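Local coordinates for 373aa long hypothetical citrate synthase (PDB 1VGP), which belongs to the citrate synthase family, largely helical proteins, and is found here as a pair of identical subunits, at residues A[60-63]-A[64-67]; A[114-117]-A[118-121]. All blocks are in the same frame, centred on the assembly; numbering follows the deposited sequence.

Contact 1: A[60-63]-A[64-67]; sequences ELNW and FQEK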
loop_
_atom_site.group_PDB
_atom_site.type_symbol
_atom_site.label_atom_id
_atom_site.label_comp_id
_atom_site.label_asym_id
_atom_site.label_seq_id
_atom_site.Cartn_x
_atom_site.Cartn_y
_atom_site.Cartn_z
ATOM N N GLU A 60 -16.228 -17.240 23.953
ATOM C CA GLU A 60 -15.384 -16.767 22.868
ATOM C C GLU A 60 -15.660 -15.294 22.567
ATOM O O GLU A 60 -14.732 -14.481 22.507
ATOM C CB GLU A 60 -15.597 -17.617 21.620
ATOM C CG GLU A 60 -15.222 -19.072 21.811
ATOM C CD GLU A 60 -15.615 -19.940 20.631
ATOM O OE1 GLU A 60 -16.730 -19.747 20.090
ATOM O OE2 GLU A 60 -14.809 -20.816 20.249
ATOM N N LEU A 61 -16.929 -14.940 22.394
ATOM C CA LEU A 61 -17.285 -13.549 22.137
ATOM C C LEU A 61 -16.874 -12.639 23.291
ATOM O O LEU A 61 -16.495 -11.483 23.088
ATOM C CB LEU A 61 -18.793 -13.409 21.904
ATOM C CG LEU A 61 -19.277 -11.970 21.670
ATOM C CD1 LEU A 61 -18.690 -11.445 20.371
ATOM C CD2 LEU A 61 -20.787 -11.930 21.618
ATOM N N ASN A 62 -16.966 -13.161 24.508
ATOM C CA ASN A 62 -16.663 -12.367 25.688
ATOM C C ASN A 62 -15.173 -12.048 25.685
ATOM O O ASN A 62 -14.767 -10.926 25.993
ATOM C CB ASN A 62 -17.036 -13.140 26.948
ATOM C CG ASN A 62 -17.888 -12.322 27.894
ATOM O OD1 ASN A 62 -18.868 -11.696 27.476
ATOM N ND2 ASN A 62 -17.525 -12.317 29.176
ATOM N N TRP A 63 -14.366 -13.044 25.326
ATOM C CA TRP A 63 -12.951 -12.831 25.120
ATOM C C TRP A 63 -12.726 -11.821 24.004
ATOM O O TRP A 63 -11.828 -10.982 24.079
ATOM C CB TRP A 63 -12.265 -14.147 24.753
ATOM C CG TRP A 63 -10.869 -13.949 24.247
ATOM C CD1 TRP A 63 -9.745 -13.759 24.996
ATOM C CD2 TRP A 63 -10.455 -13.882 22.885
ATOM N NE1 TRP A 63 -8.656 -13.582 24.185
ATOM C CE2 TRP A 63 -9.064 -13.656 22.871
ATOM C CE3 TRP A 63 -11.124 -14.002 21.657
ATOM C CZ2 TRP A 63 -8.324 -13.535 21.697
ATOM C CZ3 TRP A 63 -10.393 -13.883 20.483
ATOM C CH2 TRP A 63 -9.009 -13.657 20.511
ATOM N N PHE A 64 -13.547 -11.912 22.964
ATOM C CA PHE A 64 -13.289 -11.181 21.735
ATOM C C PHE A 64 -13.552 -9.697 21.906
ATOM O O PHE A 64 -12.726 -8.865 21.542
ATOM C CB PHE A 64 -14.148 -11.721 20.592
ATOM C CG PHE A 64 -13.946 -10.989 19.301
ATOM C CD1 PHE A 64 -12.791 -11.180 18.554
ATOM C CD2 PHE A 64 -14.895 -10.079 18.846
ATOM C CE1 PHE A 64 -12.579 -10.474 17.373
ATOM C CE2 PHE A 64 -14.691 -9.365 17.665
ATOM C CZ PHE A 64 -13.532 -9.564 16.929
ATOM N N GLN A 65 -14.706 -9.355 22.458
ATOM C CA GLN A 65 -15.013 -7.952 22.686
ATOM C C GLN A 65 -14.254 -7.414 23.884
ATOM O O GLN A 65 -14.287 -6.222 24.155
ATOM C CB GLN A 65 -16.517 -7.747 22.874
ATOM C CG GLN A 65 -17.166 -8.653 23.889
ATOM C CD GLN A 65 -18.662 -8.794 23.668
ATOM O OE1 GLN A 65 -19.404 -9.131 24.587
ATOM N NE2 GLN A 65 -19.110 -8.535 22.442
ATOM N N GLU A 66 -13.564 -8.286 24.601
ATOM C CA GLU A 66 -12.679 -7.830 25.664
ATOM C C GLU A 66 -11.424 -7.226 25.037
ATOM O O GLU A 66 -11.009 -6.127 25.396
ATOM C CB GLU A 66 -12.322 -9.017 26.569
ATOM C CG GLU A 66 -10.942 -8.961 27.215
ATOM C CD GLU A 66 -10.906 -9.612 28.596
ATOM O OE1 GLU A 66 -11.615 -10.634 28.794
ATOM O OE2 GLU A 66 -10.175 -9.104 29.475
ATOM N N LYS A 67 -10.837 -7.945 24.085
ATOM C CA LYS A 67 -9.678 -7.446 23.362
ATOM C C LYS A 67 -10.026 -6.132 22.663
ATOM O O LYS A 67 -9.181 -5.238 22.526
ATOM C CB LYS A 67 -9.216 -8.481 22.319
ATOM C CG LYS A 67 -8.451 -9.676 22.889
ATOM C CD LYS A 67 -7.172 -9.245 23.605
ATOM C CE LYS A 67 -6.064 -10.276 23.447
ATOM N NZ LYS A 67 -6.505 -11.628 23.871
#

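Contact 2: A[114-117]-A[118-121]; sequences DIKG and IKLI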
loop_
_atom_site.group_PDB
_atom_site.type_symbol
_atom_site.label_atom_id
_atom_site.label_comp_id
_atom_site.label_asym_id
_atom_site.label_seq_id
_atom_site.Cartn_x
_atom_site.Cartn_y
_atom_site.Cartn_z
ATOM N N ASP A 114 -3.935 -12.270 14.175
ATOM C CA ASP A 114 -5.336 -11.937 14.469
ATOM C C ASP A 114 -5.481 -11.017 15.684
ATOM O O ASP A 114 -6.316 -10.115 15.687
ATOM C CB ASP A 114 -6.169 -13.203 14.679
ATOM C CG ASP A 114 -5.715 -14.015 15.871
ATOM O OD1 ASP A 114 -4.505 -14.277 15.960
ATOM O OD2 ASP A 114 -6.563 -14.394 16.709
ATOM N N ILE A 115 -4.666 -11.246 16.708
ATOM C CA ILE A 115 -4.615 -10.353 17.862
ATOM C C ILE A 115 -4.169 -8.955 17.462
ATOM O O ILE A 115 -4.804 -7.967 17.826
ATOM C CB ILE A 115 -3.648 -10.876 18.936
ATOM C CG1 ILE A 115 -4.067 -12.275 19.380
ATOM C CG2 ILE A 115 -3.623 -9.926 20.117
ATOM C CD1 ILE A 115 -5.449 -12.342 19.961
ATOM N N LYS A 116 -3.063 -8.883 16.728
ATOM C CA LYS A 116 -2.623 -7.651 16.090
ATOM C C LYS A 116 -3.791 -7.041 15.299
ATOM O O LYS A 116 -4.026 -5.834 15.339
ATOM C CB LYS A 116 -1.449 -7.973 15.158
ATOM C CG LYS A 116 -0.658 -6.782 14.644
ATOM C CD LYS A 116 0.159 -6.104 15.742
ATOM C CE LYS A 116 1.302 -6.978 16.251
ATOM N NZ LYS A 116 1.921 -7.761 15.154
ATOM N N GLY A 117 -4.537 -7.887 14.597
ATOM C CA GLY A 117 -5.710 -7.411 13.876
ATOM C C GLY A 117 -6.793 -6.779 14.741
ATOM O O GLY A 117 -7.282 -5.700 14.405
ATOM N N ILE A 118 -7.177 -7.443 15.833
ATOM C CA ILE A 118 -8.180 -6.901 16.743
ATOM C C ILE A 118 -7.835 -5.471 17.130
ATOM O O ILE A 118 -8.648 -4.554 16.982
ATOM C CB ILE A 118 -8.268 -7.686 18.058
ATOM C CG1 ILE A 118 -8.351 -9.191 17.790
ATOM C CG2 ILE A 118 -9.452 -7.191 18.862
ATOM C CD1 ILE A 118 -9.533 -9.610 16.986
ATOM N N LYS A 119 -6.619 -5.287 17.637
ATOM C CA LYS A 119 -6.210 -3.998 18.185
ATOM C C LYS A 119 -6.249 -2.900 17.117
ATOM O O LYS A 119 -6.746 -1.799 17.363
ATOM C CB LYS A 119 -4.808 -4.114 18.807
ATOM C CG LYS A 119 -3.688 -4.469 17.825
ATOM C CD LYS A 119 -2.500 -3.495 17.918
ATOM C CE LYS A 119 -2.855 -2.098 17.374
ATOM N NZ LYS A 119 -1.751 -1.090 17.545
ATOM N N LEU A 120 -5.738 -3.203 15.930
ATOM C CA LEU A 120 -5.836 -2.275 14.811
ATOM C C LEU A 120 -7.284 -1.870 14.558
ATOM O O LEU A 120 -7.596 -0.680 14.455
ATOM C CB LEU A 120 -5.266 -2.913 13.542
ATOM C CG LEU A 120 -4.171 -2.136 12.820
ATOM C CD1 LEU A 120 -3.979 -2.736 11.434
ATOM C CD2 LEU A 120 -4.524 -0.654 12.732
ATOM N N ILE A 121 -8.155 -2.874 14.455
ATOM C CA ILE A 121 -9.563 -2.673 14.119
ATOM C C ILE A 121 -10.222 -1.743 15.142
ATOM O O ILE A 121 -11.017 -0.869 14.797
ATOM C CB ILE A 121 -10.309 -4.039 14.103
ATOM C CG1 ILE A 121 -9.804 -4.880 12.934
ATOM C CG2 ILE A 121 -11.807 -3.829 13.999
ATOM C CD1 ILE A 121 -10.249 -6.310 12.966
#

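Contact 1: A[60-63]-A[64-67]
Lys67 doubles back over the indole of Trp63, one turn earlier on the same helix. Its CG sits above one face of the ring, 3.8 Å from the plane and offset toward the rim. Bends at three successive torsions beyond CB keep the lysine folded instead of reaching away. They bring NZ back obliquely beside the nitrogen-bearing side of the indole, 3.4 Å from Trp63 CE2.

Phe64 meets the benzene part of the indole: Trp63 CZ3 comes to the phenyl edge, near its plane, 4.1 Å from Phe64 CD1. Both first torsions put CG anti to the backbone N (168° in Trp63 and 179° in Phe64), and the side chains of these successive residues meet at a slant.

On another flank, Gln65 lays its amide against the Leu61 branch, NE2 standing 3.5 Å from Leu61 CG; Leu61 also packs on Ile370 of the second subunit. Beneath the side chains, Gln65 N donates to Leu61 O at 2.9 Å in a nearly straight bond (174°), and Lys67 N donates to Trp63 O.

Helix 58-70 lies near the surface. Trp63, Phe64 and Lys67 turn to helix 113-135, while helix 43-52 receives Phe64 edge-to-face through Tyr48.

Contact 2: A[114-117]-A[118-121]
Ile118 N donates to Asp114 O at 2.8 Å, the shortest of four main-chain hydrogen bonds that join these two turns of helix. The next, from Lys119 N to Ile115 O, is longer at 3.2 Å but nearly straight, with an angle of 170° at the hydrogen. Ile121 N closes the series on Gly117 O at 3.0 Å; Leu120 N also bonds to Lys116 O, although the position of that oxygen is less certain. All four follow the i to i+4 pattern of a regular alpha-helix.

Two polar side-chain ends, those of Asp114 and Lys119, find partners on other parts of the chain. Asp114 OD2 is hydrogen-bonded to the hydroxyl of Tyr52, and Lys119 NZ to that of Tyr200, which ties down the end of a bent lysine in a largely buried setting.

Around this backbone Ile118 and Ile121 lie against the preceding turn. In Ile118, CG1 is anti to the carbonyl carbon (chi1 -48°), a setting that carries the branch back beside the helix, and its CD1 comes within 3.5 Å of Asp114 O. Ile121 has a similar first torsion, but its outer carbon is extended, and its CD1 is 3.4 Å from Gly117 O. Gly117 has no side chain; its carbonyl oxygen is what Ile121 CG1 and CD1 meet. Leu120 CB passes 3.5 Å from Gly117 O as well.

Helix 113-135 is hemmed in by three others. Ile115 and Ile118 face helix 58-70, with Ile118 resting on Leu68; Ile121 enters a valine patch of helix 327-346 formed by Val336, Val337 and Val340; Lys116 and Leu120 face helix 199-210, where both touch Tyr200.

Contact 1 belongs to the surface and contact 2 to the interior, their centres about 12 Å apart, yet they meet directly where helix 58-70 packs on helix 113-135. Trp63 CZ2 lies 3.6 Å from Ile115 CD1, and Lys67 CB is 3.7 Å from Ile118 CG2; the Phe64 ring joins the same apolar seam against Ile118. Both contacts rest on helical main-chain bonding, but their side chains differ with depth. Stretch 60-67 combines aromatic rings with amide and charged groups near solvent and reaches the second subunit. In 114-121 aliphatic branches share the space with charged groups, two of them bonded to other helices, and no other chain touches it.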